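Uncharacterized protein (Bacteroides ovatus, PDB 4FS7) is of unknown function but, as an extracellular leucine-rich repeat protein of the BspA type, probably binds other proteins. Local coordinates at residues 89-94 with 109-114; 307-312 with 330-335; 324-329 with 347-352. All blocks are in the same frame, centred on the assembly; numbering follows the deposited sequence.

Contact 1. Residues 89-94 with 109-114; sequences AFENCS and GRCTFS
Phe90 and Phe113 lie side by side and point the same way, equivalent residues of two successive turns of a BspA-type leucine-rich repeat solenoid. The rings meet obliquely, their planes 31° apart, and CD2 of Phe90 comes to 3.4 Å from CE1 of Phe113, over one face of the Phe113 ring. Methyl CG2 of Thr112 packs 3.7 Å from the same CD2, while CB of Ala89 covers a face of the Phe90 ring from within its own loop. Two backbone bonds tie the loops together: Phe90 N donates to Thr112 O, and a straighter one, with 171° at the hydrogen, runs from Asn92 N to Ser114 O at 2.8 Å. Glu91 lies between them, its CA 3.4 Å from Ser114 O in a CA-H...O contact. With CG anti to the backbone N (chi1 -161°), its extended chain passes the carbonyls of Cys111 and Ser114, and its OE1 is hydrogen-bonded by Gln68 of the preceding loop.

Turns set these groups in place: a type II beta turn spans Phe90 to Cys93, and a type II turn from Gly109 to Thr112 overlaps a type I turn from Cys111 to Ser114. Farther out, Phe136 lies nearly parallel to Phe113 and continues the aromatic row, while Ile62, Ile85 and Ile99 line the interior around these rings. Thr112 OG1 and Thr112 N both reach Gly109 O from one face of its plane, the hydroxyl at 2.7 Å. Between the partly exposed Asn92 and Ser114 a water bridges the loops, 3.0 Å from Asn92 OD1 and 2.9 Å from Ser114 OG.

Contact 2. Residues 307-312 with 330-335; sequences SVKFIG and LVEEIG
The ring of Phe310 meets two glutamates in a parallel sheet that runs along the BspA-type leucine-rich repeat solenoid: Glu333, its bridge partner on the same face, and Glu332, which comes in from the loop just before strand 333-334. Glu333 comes to the ring edge: its OE2 is 3.4 Å from Phe310 CE2, near the ring plane, and the carboxylate stands almost perpendicular to the ring, at 86°. Glu332 approaches CZ obliquely with OE1, at 3.6 Å, its carboxylate turned 56° from the ring. Both acids have CG anti to the carbonyl carbon and extended chains, which brings Glu332 to CZ and Glu333 to CE2, adjacent atoms of the ring. Arg355 forms salt bridges with both carboxylates through NH2, probably offsetting the charge of the paired acids and holding them beside the phenylalanine.

Next to this group Lys309 runs alongside Leu330, pointing the same way, its CE near Leu330 CD1. The other face of the sheet turns inward: Ile311 and Ile334 sit there as a bridge pair, and Val331 sets CG2 3.5 Å from Val308 O. The backbones are joined by Glu332 N to Lys309 O, Ile311 N to Glu333 O and Gly335 N to Ile311 O. The first two are nearly straight at the hydrogen; the last is bent to 137° although only 2.8 Å long. The strands are short, 310-311 and 333-334, with strand 287-288 beside the former and 356-357 beside the latter. Ahead of them a water links the turns, donating to Val308 O at 2.8 Å and accepting from Leu330 N at 2.9 Å.

Contact 3. Residues 324-329 with 347-352; sequences SIDLPY and NINFPL
Leu327 N donates to Asn349 OD1 at 2.8 Å, in the carbonyl plane and on a lone pair. The side-chain amide of Asn349 answers with ND2, which gives its hydrogen to Leu327 O at 2.9 Å, so one asparagine side chain pairs with both backbone polar groups of Leu327. CG of Asn349 lies between the backbone N and the carbonyl carbon (chi1 61°), which swings the amide across to the neighbouring turn of the solenoid.

Before this pairing, the short, weakly bonded parallel strands join through Ile325 N and Asn347 O at 3.0 Å, and Asn347 ND2 donates to Ser324 OG in its amide plane. On the inner side Ile325 and Ile348 run alongside each other, CG2 of Ile325 3.6 Å from CD1 of Ile348. Leu327 crosses Ile348 obliquely, while ring atom CG of Pro351 rests 3.4 Å from Pro328 O. Leu304 of the preceding turn and Ile334 of the following strand 333-334 touch Leu327.

The Asn349 amide thus stands in for a backbone partner of Leu327, and its two bonds fix its rotation. Asn349 O, buried with no polar partner, lies 3.3 Å from Leu327 CD1, an apolar setting that probably carries an energetic cost.

All three contacts join successive turns of one solenoid, but contact 1 lies on the opposite side of the chain's centre from the other two, whose centres are only 10 Å apart. Contact 1 is the most buried: loops without regular strands, packed through phenylalanines. Contacts 2 and 3 are partly buried, and their segments alternate along the chain, so both link consecutive turns, at strands 310-311 and 333-334 and at strands 324-325 and 347-348. Contact 2 relies on backbone bonds and carries charge on its outer face; contact 3 uses asparagine amides and prolines. They share an interior, where Ile334 CD1 of contact 2 meets Leu327 CD1 of contact 3 at 3.7 Å.

Contact 1. Residues 89-94 with 109-114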
loop_
_atom_site.group_PDB
_atom_site.type_symbol
_atom_site.label_atom_id
_atom_site.label_comp_id
_atom_site.label_asym_id
_atom_site.label_seq_id
_atom_site.Cartn_x
_atom_site.Cartn_y
_atom_site.Cartn_z
ATOM N N ALA A 89 -1.844 -1.775 24.991
ATOM C CA ALA A 89 -2.699 -1.580 26.166
ATOM C C ALA A 89 -4.151 -2.028 25.974
ATOM O O ALA A 89 -4.768 -2.530 26.917
ATOM C CB ALA A 89 -2.610 -0.127 26.627
ATOM N N PHE A 90 -4.713 -1.836 24.775
ATOM C CA PHE A 90 -6.095 -2.188 24.501
ATOM C C PHE A 90 -6.150 -3.177 23.325
ATOM O O PHE A 90 -7.160 -3.266 22.657
ATOM C CB PHE A 90 -6.940 -0.934 24.214
ATOM C CG PHE A 90 -6.651 0.190 25.159
ATOM C CD1 PHE A 90 -7.032 0.148 26.485
ATOM C CD2 PHE A 90 -5.974 1.271 24.723
ATOM C CE1 PHE A 90 -6.687 1.210 27.343
ATOM C CE2 PHE A 90 -5.656 2.316 25.541
ATOM C CZ PHE A 90 -5.989 2.279 26.856
ATOM N N GLU A 91 -5.072 -3.930 23.102
ATOM C CA GLU A 91 -5.011 -4.847 21.970
ATOM C C GLU A 91 -6.145 -5.864 22.096
ATOM O O GLU A 91 -6.340 -6.458 23.170
ATOM C CB GLU A 91 -3.660 -5.542 21.912
ATOM C CG GLU A 91 -3.352 -6.146 20.541
ATOM C CD GLU A 91 -2.373 -7.283 20.585
ATOM O OE1 GLU A 91 -2.530 -8.165 21.466
ATOM O OE2 GLU A 91 -1.459 -7.291 19.718
ATOM N N ASN A 92 -6.872 -6.074 21.006
ATOM C CA ASN A 92 -7.950 -7.058 20.988
ATOM C C ASN A 92 -9.087 -6.817 21.966
ATOM O O ASN A 92 -9.782 -7.747 22.345
ATOM C CB ASN A 92 -7.389 -8.502 21.097
ATOM C CG ASN A 92 -6.533 -8.872 19.897
ATOM O OD1 ASN A 92 -6.788 -8.418 18.770
ATOM N ND2 ASN A 92 -5.527 -9.692 20.131
ATOM N N CYS A 93 -9.291 -5.564 22.336
ATOM C CA CYS A 93 -10.520 -5.155 23.006
ATOM C C CYS A 93 -11.601 -4.971 21.960
ATOM O O CYS A 93 -11.961 -3.854 21.582
ATOM C CB CYS A 93 -10.341 -3.876 23.833
ATOM S SG CYS A 93 -9.267 -4.169 25.301
ATOM N N SER A 94 -12.147 -6.109 21.511
ATOM C CA SER A 94 -13.007 -6.123 20.318
ATOM C C SER A 94 -14.406 -5.600 20.482
ATOM O O SER A 94 -15.096 -5.431 19.482
ATOM C CB SER A 94 -13.030 -7.488 19.649
ATOM O OG SER A 94 -13.113 -8.487 20.602
ATOM N N GLY A 109 1.710 3.837 21.415
ATOM C CA GLY A 109 2.654 2.792 21.104
ATOM C C GLY A 109 2.151 1.690 20.185
ATOM O O GLY A 109 0.967 1.570 19.856
ATOM N N ARG A 110 3.095 0.818 19.867
ATOM C CA ARG A 110 2.856 -0.424 19.117
ATOM C C ARG A 110 1.564 -1.130 19.534
ATOM O O ARG A 110 1.411 -1.448 20.718
ATOM C CB ARG A 110 4.058 -1.344 19.375
ATOM C CG ARG A 110 4.009 -2.732 18.758
ATOM C CD ARG A 110 5.352 -3.468 18.924
ATOM N NE ARG A 110 6.352 -2.984 17.974
ATOM C CZ ARG A 110 6.492 -3.451 16.728
ATOM N NH1 ARG A 110 5.699 -4.418 16.289
ATOM N NH2 ARG A 110 7.410 -2.947 15.918
ATOM N N CYS A 111 0.685 -1.417 18.572
ATOM C CA CYS A 111 -0.472 -2.281 18.750
ATOM C C CYS A 111 -1.429 -1.830 19.871
ATOM O O CYS A 111 -2.248 -2.640 20.318
ATOM C CB CYS A 111 -0.052 -3.740 18.993
ATOM S SG CYS A 111 0.761 -4.478 17.564
ATOM N N THR A 112 -1.424 -0.544 20.248
ATOM C CA THR A 112 -2.226 -0.151 21.409
ATOM C C THR A 112 -3.717 -0.396 21.207
ATOM O O THR A 112 -4.404 -0.795 22.155
ATOM C CB THR A 112 -1.954 1.319 21.735
ATOM O OG1 THR A 112 -0.596 1.452 22.085
ATOM C CG2 THR A 112 -2.818 1.824 22.898
ATOM N N PHE A 113 -4.225 -0.158 19.983
ATOM C CA PHE A 113 -5.599 -0.371 19.652
ATOM C C PHE A 113 -5.773 -1.402 18.548
ATOM O O PHE A 113 -6.821 -1.458 17.912
ATOM C CB PHE A 113 -6.295 0.931 19.250
ATOM C CG PHE A 113 -6.322 1.970 20.309
ATOM C CD1 PHE A 113 -7.370 2.005 21.227
ATOM C CD2 PHE A 113 -5.342 2.958 20.393
ATOM C CE1 PHE A 113 -7.392 2.977 22.203
ATOM C CE2 PHE A 113 -5.400 3.951 21.393
ATOM C CZ PHE A 113 -6.443 3.947 22.264
ATOM N N SER A 114 -4.740 -2.196 18.300
ATOM C CA SER A 114 -4.832 -3.216 17.280
ATOM C C SER A 114 -5.968 -4.190 17.640
ATOM O O SER A 114 -6.060 -4.675 18.782
ATOM C CB SER A 114 -3.534 -3.960 17.165
ATOM O OG SER A 114 -3.649 -4.973 16.143
HETATM O O HOH W 1 -4.362 -7.468 17.358
#

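Contact 2. Residues 307-312 with 330-335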
loop_
_atom_site.group_PDB
_atom_site.type_symbol
_atom_site.label_atom_id
_atom_site.label_comp_id
_atom_site.label_asym_id
_atom_site.label_seq_id
_atom_site.Cartn_x
_atom_site.Cartn_y
_atom_site.Cartn_z
ATOM N N SER A 307 12.261 6.396 -27.199
ATOM C CA SER A 307 13.213 6.152 -26.126
ATOM C C SER A 307 13.212 4.689 -25.638
ATOM O O SER A 307 14.110 4.313 -24.912
ATOM C CB SER A 307 12.919 7.096 -24.949
ATOM O OG SER A 307 11.532 7.135 -24.646
ATOM N N VAL A 308 12.216 3.873 -25.990
ATOM C CA VAL A 308 12.130 2.466 -25.561
ATOM C C VAL A 308 13.050 1.601 -26.413
ATOM O O VAL A 308 12.924 1.545 -27.640
ATOM C CB VAL A 308 10.692 1.944 -25.612
ATOM C CG1 VAL A 308 10.679 0.483 -25.166
ATOM C CG2 VAL A 308 9.767 2.832 -24.776
ATOM N N LYS A 309 13.929 0.868 -25.764
ATOM C CA LYS A 309 14.891 0.028 -26.453
ATOM C C LYS A 309 14.911 -1.443 -26.111
ATOM O O LYS A 309 15.485 -2.244 -26.833
ATOM C CB LYS A 309 16.292 0.607 -26.268
ATOM C CG LYS A 309 16.401 2.033 -26.917
ATOM C CD LYS A 309 17.765 2.666 -26.906
ATOM C CE LYS A 309 17.632 4.154 -27.357
ATOM N NZ LYS A 309 18.949 4.818 -27.515
ATOM N N PHE A 310 14.265 -1.825 -25.018
ATOM C CA PHE A 310 14.231 -3.236 -24.581
ATOM C C PHE A 310 12.850 -3.614 -24.123
ATOM O O PHE A 310 12.237 -2.897 -23.321
ATOM C CB PHE A 310 15.215 -3.485 -23.448
ATOM C CG PHE A 310 16.619 -3.105 -23.804
ATOM C CD1 PHE A 310 17.093 -1.799 -23.637
ATOM C CD2 PHE A 310 17.462 -4.029 -24.381
ATOM C CE1 PHE A 310 18.393 -1.442 -24.017
ATOM C CE2 PHE A 310 18.757 -3.697 -24.735
ATOM C CZ PHE A 310 19.218 -2.391 -24.564
ATOM N N ILE A 311 12.350 -4.751 -24.590
ATOM C CA ILE A 311 11.073 -5.301 -24.144
ATOM C C ILE A 311 11.382 -6.544 -23.299
ATOM O O ILE A 311 11.904 -7.536 -23.801
ATOM C CB ILE A 311 10.135 -5.731 -25.308
ATOM C CG1 ILE A 311 10.040 -4.650 -26.405
ATOM C CG2 ILE A 311 8.752 -6.138 -24.727
ATOM C CD1 ILE A 311 9.424 -3.346 -25.901
ATOM N N GLY A 312 11.124 -6.462 -21.993
ATOM C CA GLY A 312 11.485 -7.473 -21.083
ATOM C C GLY A 312 10.759 -8.779 -21.214
ATOM O O GLY A 312 9.690 -8.864 -21.800
ATOM N N LEU A 330 14.520 2.056 -32.537
ATOM C CA LEU A 330 15.785 1.685 -31.913
ATOM C C LEU A 330 15.657 0.471 -30.956
ATOM O O LEU A 330 16.579 0.187 -30.186
ATOM C CB LEU A 330 16.405 2.900 -31.206
ATOM C CG LEU A 330 16.782 4.044 -32.147
ATOM C CD1 LEU A 330 17.109 5.287 -31.320
ATOM C CD2 LEU A 330 17.995 3.625 -32.998
ATOM N N VAL A 331 14.541 -0.233 -30.997
ATOM C CA VAL A 331 14.407 -1.444 -30.152
ATOM C C VAL A 331 15.502 -2.458 -30.481
ATOM O O VAL A 331 15.711 -2.801 -31.647
ATOM C CB VAL A 331 13.011 -2.023 -30.244
ATOM C CG1 VAL A 331 12.944 -3.379 -29.442
ATOM C CG2 VAL A 331 11.956 -1.111 -29.652
ATOM N N GLU A 332 16.180 -2.920 -29.439
ATOM C CA GLU A 332 17.302 -3.847 -29.583
ATOM C C GLU A 332 16.974 -5.298 -29.243
ATOM O O GLU A 332 17.583 -6.201 -29.812
ATOM C CB GLU A 332 18.467 -3.416 -28.694
ATOM C CG GLU A 332 19.026 -2.022 -29.069
ATOM C CD GLU A 332 20.279 -1.626 -28.319
ATOM O OE1 GLU A 332 20.995 -2.487 -27.744
ATOM O OE2 GLU A 332 20.565 -0.408 -28.356
ATOM N N GLU A 333 16.107 -5.529 -28.279
ATOM C CA GLU A 333 15.832 -6.877 -27.767
ATOM C C GLU A 333 14.367 -7.025 -27.431
ATOM O O GLU A 333 13.774 -6.099 -26.840
ATOM C CB GLU A 333 16.644 -7.175 -26.490
ATOM C CG GLU A 333 18.155 -6.931 -26.643
ATOM C CD GLU A 333 18.995 -7.227 -25.399
ATOM O OE1 GLU A 333 18.521 -7.904 -24.460
ATOM O OE2 GLU A 333 20.161 -6.774 -25.361
ATOM N N ILE A 334 13.832 -8.194 -27.765
ATOM C CA ILE A 334 12.536 -8.661 -27.322
ATOM C C ILE A 334 12.789 -9.896 -26.466
ATOM O O ILE A 334 13.459 -10.810 -26.922
ATOM C CB ILE A 334 11.596 -9.073 -28.565
ATOM C CG1 ILE A 334 11.270 -7.829 -29.415
ATOM C CG2 ILE A 334 10.331 -9.774 -28.108
ATOM C CD1 ILE A 334 10.640 -8.141 -30.812
ATOM N N GLY A 335 12.308 -9.905 -25.231
ATOM C CA GLY A 335 12.605 -10.966 -24.302
ATOM C C GLY A 335 11.881 -12.270 -24.479
ATOM O O GLY A 335 11.024 -12.458 -25.340
HETATM O O HOH W 2 13.265 2.923 -30.061
#

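Contact 3. Residues 324-329 with 347-352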
loop_
_atom_site.group_PDB
_atom_site.type_symbol
_atom_site.label_atom_id
_atom_site.label_comp_id
_atom_site.label_asym_id
_atom_site.label_seq_id
_atom_site.Cartn_x
_atom_site.Cartn_y
_atom_site.Cartn_z
ATOM N N SER A 324 -2.315 -4.875 -32.608
ATOM C CA SER A 324 -1.192 -4.165 -33.260
ATOM C C SER A 324 -0.253 -3.599 -32.223
ATOM O O SER A 324 -0.708 -3.049 -31.201
ATOM C CB SER A 324 -1.700 -2.997 -34.116
ATOM O OG SER A 324 -2.693 -3.436 -35.032
ATOM N N ILE A 325 1.033 -3.632 -32.526
ATOM C CA ILE A 325 1.998 -2.855 -31.786
ATOM C C ILE A 325 3.139 -2.417 -32.714
ATOM O O ILE A 325 3.661 -3.208 -33.527
ATOM C CB ILE A 325 2.485 -3.559 -30.524
ATOM C CG1 ILE A 325 3.262 -2.606 -29.590
ATOM C CG2 ILE A 325 3.326 -4.816 -30.918
ATOM C CD1 ILE A 325 3.652 -3.241 -28.237
ATOM N N ASP A 326 3.414 -1.125 -32.646
ATOM C CA ASP A 326 4.497 -0.497 -33.404
ATOM C C ASP A 326 5.700 -0.451 -32.508
ATOM O O ASP A 326 5.728 0.275 -31.513
ATOM C CB ASP A 326 4.031 0.880 -33.879
ATOM C CG ASP A 326 5.074 1.647 -34.685
ATOM O OD1 ASP A 326 5.950 1.025 -35.287
ATOM O OD2 ASP A 326 4.962 2.895 -34.730
ATOM N N LEU A 327 6.693 -1.259 -32.820
ATOM C CA LEU A 327 7.963 -1.267 -32.080
ATOM C C LEU A 327 8.788 -0.113 -32.611
ATOM O O LEU A 327 8.956 0.018 -33.831
ATOM C CB LEU A 327 8.705 -2.579 -32.261
ATOM C CG LEU A 327 8.005 -3.815 -31.671
ATOM C CD1 LEU A 327 8.973 -5.008 -31.768
ATOM C CD2 LEU A 327 7.500 -3.582 -30.257
ATOM N N PRO A 328 9.304 0.732 -31.725
ATOM C CA PRO A 328 9.983 1.917 -32.216
ATOM C C PRO A 328 11.359 1.611 -32.772
ATOM O O PRO A 328 11.943 0.517 -32.587
ATOM C CB PRO A 328 10.041 2.832 -30.982
ATOM C CG PRO A 328 10.002 1.896 -29.838
ATOM C CD PRO A 328 9.071 0.792 -30.276
ATOM N N TYR A 329 11.897 2.615 -33.448
ATOM C CA TYR A 329 12.962 2.360 -34.392
ATOM C C TYR A 329 14.320 1.981 -33.856
ATOM O O TYR A 329 15.197 1.606 -34.646
ATOM C CB TYR A 329 13.091 3.505 -35.413
ATOM C CG TYR A 329 13.853 4.718 -34.934
ATOM C CD1 TYR A 329 13.363 5.521 -33.929
ATOM C CD2 TYR A 329 15.076 5.057 -35.481
ATOM C CE1 TYR A 329 14.066 6.619 -33.473
ATOM C CE2 TYR A 329 15.814 6.181 -35.027
ATOM C CZ TYR A 329 15.284 6.984 -34.038
ATOM O OH TYR A 329 15.979 8.085 -33.572
ATOM N N ASN A 347 -0.370 -7.514 -36.199
ATOM C CA ASN A 347 0.478 -6.488 -36.796
ATOM C C ASN A 347 1.593 -6.095 -35.862
ATOM O O ASN A 347 1.335 -5.440 -34.858
ATOM C CB ASN A 347 -0.344 -5.247 -37.139
ATOM C CG ASN A 347 -1.581 -5.588 -37.876
ATOM O OD1 ASN A 347 -1.500 -6.163 -38.971
ATOM N ND2 ASN A 347 -2.747 -5.244 -37.316
ATOM N N ILE A 348 2.813 -6.483 -36.193
ATOM C CA ILE A 348 3.997 -6.113 -35.449
ATOM C C ILE A 348 5.140 -6.012 -36.433
ATOM O O ILE A 348 5.298 -6.871 -37.299
ATOM C CB ILE A 348 4.268 -7.070 -34.264
ATOM C CG1 ILE A 348 5.459 -6.553 -33.451
ATOM C CG2 ILE A 348 4.456 -8.530 -34.752
ATOM C CD1 ILE A 348 5.631 -7.300 -32.101
ATOM N N ASN A 349 5.916 -4.955 -36.279
ATOM C CA ASN A 349 7.119 -4.735 -37.051
ATOM C C ASN A 349 8.378 -5.081 -36.286
ATOM O O ASN A 349 8.385 -5.045 -35.044
ATOM C CB ASN A 349 7.218 -3.264 -37.470
ATOM C CG ASN A 349 7.291 -2.338 -36.279
ATOM O OD1 ASN A 349 6.441 -2.373 -35.395
ATOM N ND2 ASN A 349 8.324 -1.537 -36.225
ATOM N N PHE A 350 9.438 -5.377 -37.026
ATOM C CA PHE A 350 10.711 -5.759 -36.470
ATOM C C PHE A 350 11.783 -4.821 -36.978
ATOM O O PHE A 350 12.347 -5.018 -38.068
ATOM C CB PHE A 350 10.981 -7.205 -36.824
ATOM C CG PHE A 350 10.007 -8.111 -36.167
ATOM C CD1 PHE A 350 10.182 -8.500 -34.846
ATOM C CD2 PHE A 350 8.856 -8.517 -36.792
ATOM C CE1 PHE A 350 9.237 -9.298 -34.237
ATOM C CE2 PHE A 350 7.897 -9.337 -36.165
ATOM C CZ PHE A 350 8.108 -9.721 -34.859
ATOM N N PRO A 351 12.091 -3.793 -36.200
ATOM C CA PRO A 351 13.054 -2.835 -36.695
ATOM C C PRO A 351 14.454 -3.418 -36.883
ATOM O O PRO A 351 14.809 -4.351 -36.212
ATOM C CB PRO A 351 13.040 -1.758 -35.615
ATOM C CG PRO A 351 11.680 -1.843 -35.027
ATOM C CD PRO A 351 11.339 -3.285 -35.047
ATOM N N LEU A 352 15.232 -2.860 -37.811
ATOM C CA LEU A 352 16.552 -3.396 -38.115
ATOM C C LEU A 352 17.565 -3.212 -36.985
ATOM O O LEU A 352 18.601 -3.838 -37.013
ATOM C CB LEU A 352 17.079 -2.795 -39.428
#